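PDB 2HX5: 1,4-dihydroxy-2-naphthoyl-CoA hydrolase, which probably hydrolyses 1,4-dihydroxy-2-naphthoyl-CoA to 1,4-dihydroxy-2-naphthoate and free CoA, a step in the making of phylloquinone (vitamin K1). Local coordinates for residues 66-71 with 121-126; 98-103 with 131-136. All coordinates share one frame; numbering follows the deposited sequence.

Contact 1: 66-71 with 121-126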
loop_
_atom_site.group_PDB
_atom_site.type_symbol
_atom_site.label_atom_id
_atom_site.label_comp_id
_atom_site.label_asym_id
_atom_site.label_seq_id
_atom_site.Cartn_x
_atom_site.Cartn_y
_atom_site.Cartn_z
ATOM N N ALA A 66 -12.418 13.760 -15.114
ATOM C CA ALA A 66 -11.717 12.645 -14.493
ATOM C C ALA A 66 -10.827 12.031 -15.577
ATOM O O ALA A 66 -11.103 12.115 -16.748
ATOM C CB ALA A 66 -12.698 11.574 -13.990
ATOM N N LEU A 67 -9.713 11.443 -15.165
ATOM C CA LEU A 67 -8.718 10.825 -16.080
ATOM C C LEU A 67 -8.504 9.352 -15.676
ATOM O O LEU A 67 -7.349 8.930 -15.347
ATOM C CB LEU A 67 -7.410 11.603 -16.050
ATOM C CG LEU A 67 -7.428 13.070 -16.428
ATOM C CD1 LEU A 67 -6.104 13.745 -16.200
ATOM C CD2 LEU A 67 -7.803 13.247 -17.900
ATOM N N PRO A 68 -9.560 8.561 -15.668
ATOM C CA PRO A 68 -9.399 7.161 -15.247
ATOM C C PRO A 68 -8.413 6.387 -16.133
ATOM O O PRO A 68 -8.338 6.551 -17.346
ATOM C CB PRO A 68 -10.779 6.556 -15.418
ATOM C CG PRO A 68 -11.468 7.451 -16.420
ATOM C CD PRO A 68 -10.959 8.823 -16.058
ATOM N N ILE A 69 -7.674 5.532 -15.469
ATOM C CA ILE A 69 -6.814 4.583 -16.115
ATOM C C ILE A 69 -7.664 3.442 -16.659
ATOM O O ILE A 69 -8.351 2.743 -15.906
ATOM C CB ILE A 69 -5.694 4.086 -15.148
ATOM C CG1 ILE A 69 -4.780 5.294 -14.839
ATOM C CG2 ILE A 69 -4.912 2.923 -15.705
ATOM C CD1 ILE A 69 -3.913 5.187 -13.555
ATOM N N ILE A 70 -7.573 3.205 -17.976
ATOM C CA ILE A 70 -8.319 2.144 -18.601
ATOM C C ILE A 70 -7.462 0.905 -18.908
ATOM O O ILE A 70 -8.015 -0.167 -19.157
ATOM C CB ILE A 70 -9.054 2.627 -19.880
ATOM C CG1 ILE A 70 -8.103 3.301 -20.846
ATOM C CG2 ILE A 70 -10.163 3.582 -19.452
ATOM C CD1 ILE A 70 -8.628 3.426 -22.310
ATOM N N HIS A 71 -6.150 1.071 -18.936
ATOM C CA HIS A 71 -5.209 -0.036 -19.218
ATOM C C HIS A 71 -3.878 0.319 -18.626
ATOM O O HIS A 71 -3.446 1.473 -18.675
ATOM C CB HIS A 71 -5.062 -0.284 -20.724
ATOM C CG HIS A 71 -3.987 -1.258 -21.080
ATOM N ND1 HIS A 71 -4.162 -2.620 -20.940
ATOM C CD2 HIS A 71 -2.723 -1.081 -21.544
ATOM C CE1 HIS A 71 -3.038 -3.240 -21.277
ATOM N NE2 HIS A 71 -2.151 -2.333 -21.665
ATOM N N LEU A 121 -8.283 7.775 -20.070
ATOM C CA LEU A 121 -9.361 8.339 -20.856
ATOM C C LEU A 121 -9.866 9.558 -20.088
ATOM O O LEU A 121 -10.064 9.471 -18.853
ATOM C CB LEU A 121 -10.474 7.288 -20.979
ATOM C CG LEU A 121 -11.684 7.426 -21.863
ATOM C CD1 LEU A 121 -11.290 7.811 -23.291
ATOM C CD2 LEU A 121 -12.403 6.058 -21.835
ATOM N N ALA A 122 -10.159 10.634 -20.817
ATOM C CA ALA A 122 -10.822 11.789 -20.198
ATOM C C ALA A 122 -12.340 11.585 -20.228
ATOM O O ALA A 122 -12.905 11.345 -21.302
ATOM C CB ALA A 122 -10.428 13.119 -20.879
ATOM N N ILE A 123 -12.981 11.668 -19.059
ATOM C CA ILE A 123 -14.435 11.632 -18.950
ATOM C C ILE A 123 -14.909 12.758 -18.074
ATOM O O ILE A 123 -14.202 13.242 -17.187
ATOM C CB ILE A 123 -14.962 10.287 -18.409
ATOM C CG1 ILE A 123 -14.518 10.063 -16.962
ATOM C CG2 ILE A 123 -14.510 9.162 -19.348
ATOM C CD1 ILE A 123 -15.001 8.720 -16.349
ATOM N N ASN A 124 -16.148 13.174 -18.276
ATOM C CA ASN A 124 -16.772 14.138 -17.374
ATOM C C ASN A 124 -16.949 13.410 -16.055
ATOM O O ASN A 124 -17.515 12.306 -16.017
ATOM C CB ASN A 124 -18.083 14.619 -17.963
ATOM C CG ASN A 124 -18.824 15.570 -17.041
ATOM O OD1 ASN A 124 -19.430 15.147 -16.073
ATOM N ND2 ASN A 124 -18.774 16.841 -17.333
ATOM N N ALA A 125 -16.502 14.023 -14.962
ATOM C CA ALA A 125 -16.530 13.323 -13.693
ATOM C C ALA A 125 -17.940 12.973 -13.201
ATOM O O ALA A 125 -18.098 11.995 -12.484
ATOM C CB ALA A 125 -15.751 14.139 -12.595
ATOM N N GLN A 126 -18.968 13.732 -13.608
ATOM C CA GLN A 126 -20.297 13.479 -13.147
ATOM C C GLN A 126 -21.098 12.620 -14.085
ATOM O O GLN A 126 -21.906 11.843 -13.618
ATOM C CB GLN A 126 -21.027 14.812 -12.910
ATOM C CG GLN A 126 -20.416 15.626 -11.782
ATOM C CD GLN A 126 -21.174 16.917 -11.465
ATOM O OE1 GLN A 126 -22.244 17.203 -11.984
ATOM N NE2 GLN A 126 -20.603 17.704 -10.597
#

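Contact 2: 98-103 with 131-136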
loop_
_atom_site.group_PDB
_atom_site.type_symbol
_atom_site.label_atom_id
_atom_site.label_comp_id
_atom_site.label_asym_id
_atom_site.label_seq_id
_atom_site.Cartn_x
_atom_site.Cartn_y
_atom_site.Cartn_z
ATOM N N ASN A 98 -9.313 12.804 -26.611
ATOM C CA ASN A 98 -9.880 12.348 -25.339
ATOM C C ASN A 98 -9.010 11.394 -24.528
ATOM O O ASN A 98 -9.456 10.865 -23.515
ATOM C CB ASN A 98 -11.164 11.573 -25.612
ATOM C CG ASN A 98 -12.195 12.371 -26.409
ATOM O OD1 ASN A 98 -12.161 13.607 -26.480
ATOM N ND2 ASN A 98 -13.125 11.647 -27.009
ATOM N N SER A 99 -7.774 11.141 -24.946
ATOM C CA SER A 99 -7.004 10.076 -24.317
ATOM C C SER A 99 -5.515 10.279 -24.531
ATOM O O SER A 99 -5.066 10.804 -25.567
ATOM C CB SER A 99 -7.437 8.750 -24.932
ATOM O OG SER A 99 -6.728 7.620 -24.473
ATOM N N PHE A 100 -4.738 9.753 -23.592
ATOM C CA PHE A 100 -3.295 9.773 -23.674
ATOM C C PHE A 100 -2.723 8.557 -22.929
ATOM O O PHE A 100 -3.419 7.924 -22.100
ATOM C CB PHE A 100 -2.702 11.091 -23.145
ATOM C CG PHE A 100 -2.784 11.268 -21.659
ATOM C CD1 PHE A 100 -3.941 11.741 -21.066
ATOM C CD2 PHE A 100 -1.701 10.951 -20.850
ATOM C CE1 PHE A 100 -4.049 11.885 -19.702
ATOM C CE2 PHE A 100 -1.797 11.094 -19.472
ATOM C CZ PHE A 100 -2.991 11.572 -18.913
ATOM N N GLN A 101 -1.485 8.235 -23.221
ATOM C CA GLN A 101 -0.754 7.246 -22.408
ATOM C C GLN A 101 0.628 7.801 -22.087
ATOM O O GLN A 101 1.080 8.769 -22.686
ATOM C CB GLN A 101 -0.746 5.903 -23.105
ATOM C CG GLN A 101 -0.089 5.859 -24.391
ATOM C CD GLN A 101 -0.306 4.532 -25.125
ATOM O OE1 GLN A 101 -1.271 3.750 -24.874
ATOM N NE2 GLN A 101 0.609 4.253 -25.990
ATOM N N VAL A 102 1.218 7.225 -21.038
ATOM C CA VAL A 102 2.550 7.537 -20.588
ATOM C C VAL A 102 3.321 6.246 -20.478
ATOM O O VAL A 102 2.849 5.324 -19.840
ATOM C CB VAL A 102 2.577 8.304 -19.242
ATOM C CG1 VAL A 102 3.971 8.743 -18.947
ATOM C CG2 VAL A 102 1.565 9.497 -19.268
ATOM N N HIS A 103 4.509 6.248 -21.068
ATOM C CA HIS A 103 5.468 5.168 -20.953
ATOM C C HIS A 103 6.511 5.584 -19.910
ATOM O O HIS A 103 6.978 6.749 -19.904
ATOM C CB HIS A 103 6.121 4.868 -22.306
ATOM C CG HIS A 103 7.072 3.726 -22.295
ATOM N ND1 HIS A 103 8.410 3.924 -22.055
ATOM C CD2 HIS A 103 6.911 2.400 -22.576
ATOM C CE1 HIS A 103 9.043 2.767 -22.178
ATOM N NE2 HIS A 103 8.151 1.826 -22.490
ATOM N N CYS A 131 -14.880 12.960 -22.851
ATOM C CA CYS A 131 -14.796 14.390 -23.125
ATOM C C CYS A 131 -13.391 14.781 -23.537
ATOM O O CYS A 131 -12.480 13.948 -23.507
ATOM C CB CYS A 131 -15.242 15.193 -21.912
ATOM S SG CYS A 131 -14.161 15.081 -20.479
ATOM N N ALA A 132 -13.189 16.044 -23.878
ATOM C CA ALA A 132 -11.838 16.478 -24.238
ATOM C C ALA A 132 -10.887 16.505 -23.053
ATOM O O ALA A 132 -11.285 16.731 -21.905
ATOM C CB ALA A 132 -11.891 17.847 -24.882
ATOM N N LEU A 133 -9.604 16.252 -23.325
ATOM C CA LEU A 133 -8.566 16.388 -22.302
ATOM C C LEU A 133 -8.591 17.803 -21.682
ATOM O O LEU A 133 -8.829 18.790 -22.393
ATOM C CB LEU A 133 -7.183 16.103 -22.911
ATOM C CG LEU A 133 -6.936 14.656 -23.322
ATOM C CD1 LEU A 133 -5.702 14.607 -24.212
ATOM C CD2 LEU A 133 -6.826 13.759 -22.099
ATOM N N PRO A 134 -8.345 17.913 -20.364
ATOM C CA PRO A 134 -8.223 19.242 -19.766
ATOM C C PRO A 134 -7.106 20.032 -20.414
ATOM O O PRO A 134 -6.096 19.490 -20.803
ATOM C CB PRO A 134 -7.845 18.958 -18.315
ATOM C CG PRO A 134 -8.250 17.603 -18.049
ATOM C CD PRO A 134 -8.100 16.875 -19.355
ATOM N N GLU A 135 -7.274 21.346 -20.465
ATOM C CA GLU A 135 -6.329 22.194 -21.172
ATOM C C GLU A 135 -4.906 22.056 -20.628
ATOM O O GLU A 135 -3.993 22.084 -21.407
ATOM C CB GLU A 135 -6.763 23.657 -21.107
ATOM C CG GLU A 135 -6.690 24.279 -19.698
ATOM C CD GLU A 135 -5.339 24.993 -19.428
ATOM O OE1 GLU A 135 -4.632 25.314 -20.415
ATOM O OE2 GLU A 135 -4.996 25.205 -18.238
ATOM N N GLY A 136 -4.726 21.935 -19.319
ATOM C CA GLY A 136 -3.388 21.825 -18.744
ATOM C C GLY A 136 -2.702 20.550 -19.159
ATOM O O GLY A 136 -1.500 20.535 -19.419
#

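Contact 1: 66-71 with 121-126
Ala66 and Ile123 face each other as an antiparallel hydrogen-bonded pair, each giving its N-H to the other's carbonyl. Ala66 N reaches Ile123 O at 2.8 Å, and Ile123 N meets Ala66 O at 3.0 Å. A third bond, Leu121 N to Pro68 O at 3.0 Å, follows beyond this bridge, where strand 65-76 is interrupted. The tight part lies around Pro68, whose CD presses on Leu121 O at 3.0 Å. With chi1 at 66°, CG1 of Ile123 sits between its own N and carbonyl carbon; from there it touches Ala66 CB at 3.8 Å, and CD1 goes on to Pro68 CG, also at 3.8 Å. Farther along, Ile70 CG2 packs on Leu121 CB at 4.0 Å. Leu67 leaves in another direction, toward Trp38 of helix 29-45, and only its CD2 comes back to Ala122 CB. The looser side is toward Ala125, an exposed residue whose CB approaches Ala66 CB no closer than 4.2 Å, just where an Asx turn at Asn124 ends the strand. A 2-ethoxyethanol molecule, probably from the crystallisation liquor, lies by Ala66 and takes a weak hydrogen bond from Leu67 N. Pro68 N has no hydrogen to offer Leu121 O, which meets C-H groups of Leu67 and Pro68 instead, and the regular strand pairing lapses at this point.

Contact 2: 98-103 with 131-136
Leu133 lays its branched end against the start of strand 99-108, overlapping the backbone between Asn98 and Ser99 and reaching the ring of Phe100. CG is 4.0 Å from Ser99 N, and CD1 lies near Ser99 N and O, whereas CD2 makes the closest apolar contact, 3.7 Å from Phe100 CD1. That methyl comes to the edge of the ring, near its plane, not over a face. The torsions bring the groups together: chi1 of Phe100, 71°, sets the ring between its own backbone N and carbonyl carbon, while Leu133 holds CG opposite its carbonyl carbon (chi1 -69°) and, with chi2 extended at 166°, brings CD2 to the ring. Leu141 of helix 135-143 touches both side chains, and His120 of the neighbouring strand stacks with the Phe100 ring; Leu133 and Phe100 are both buried.

At the other end, nearer the surface, carbon atoms of Asn98 meet a carbonyl oxygen. Asn98 CB lies 3.4 Å from Cys131 O, and Asn98 CA approaches the same oxygen at 3.6 Å in a bent CA-H...O contact. Ser99 points away from the loop, and its OG is hydrogen-bonded to His120 O.

Pro134 takes the N-cap position, and helix 135-143 begins right after it. Leu133 packs the loop on the sheet just before the chain turns into its last helix, within a thioesterase of the hot-dog fold, in which an antiparallel sheet wraps round the long central helix, here 29-45.

Both contacts gather at one end of the sheet, their centres about 9 Å apart, and strand 111-124 joins them. Ala122 is the shared residue: its N is probably hydrogen-bonded to Asn98 O at 2.8 Å, and its O probably accepts from Cys131 N at 3.0 Å, while Cys131 SG packs against the backbone of Ile123 and Asn124. Contact 1 is a surface contact between neighbouring strands and depends on main-chain hydrogen bonding. Contact 2 is partly buried, joins a strand to the loop before helix 135-143, and relies on Leu133 and Phe100. His71, at the end of segment 66-71, pairs with a strand of the second subunit; no other subunit touches contact 2.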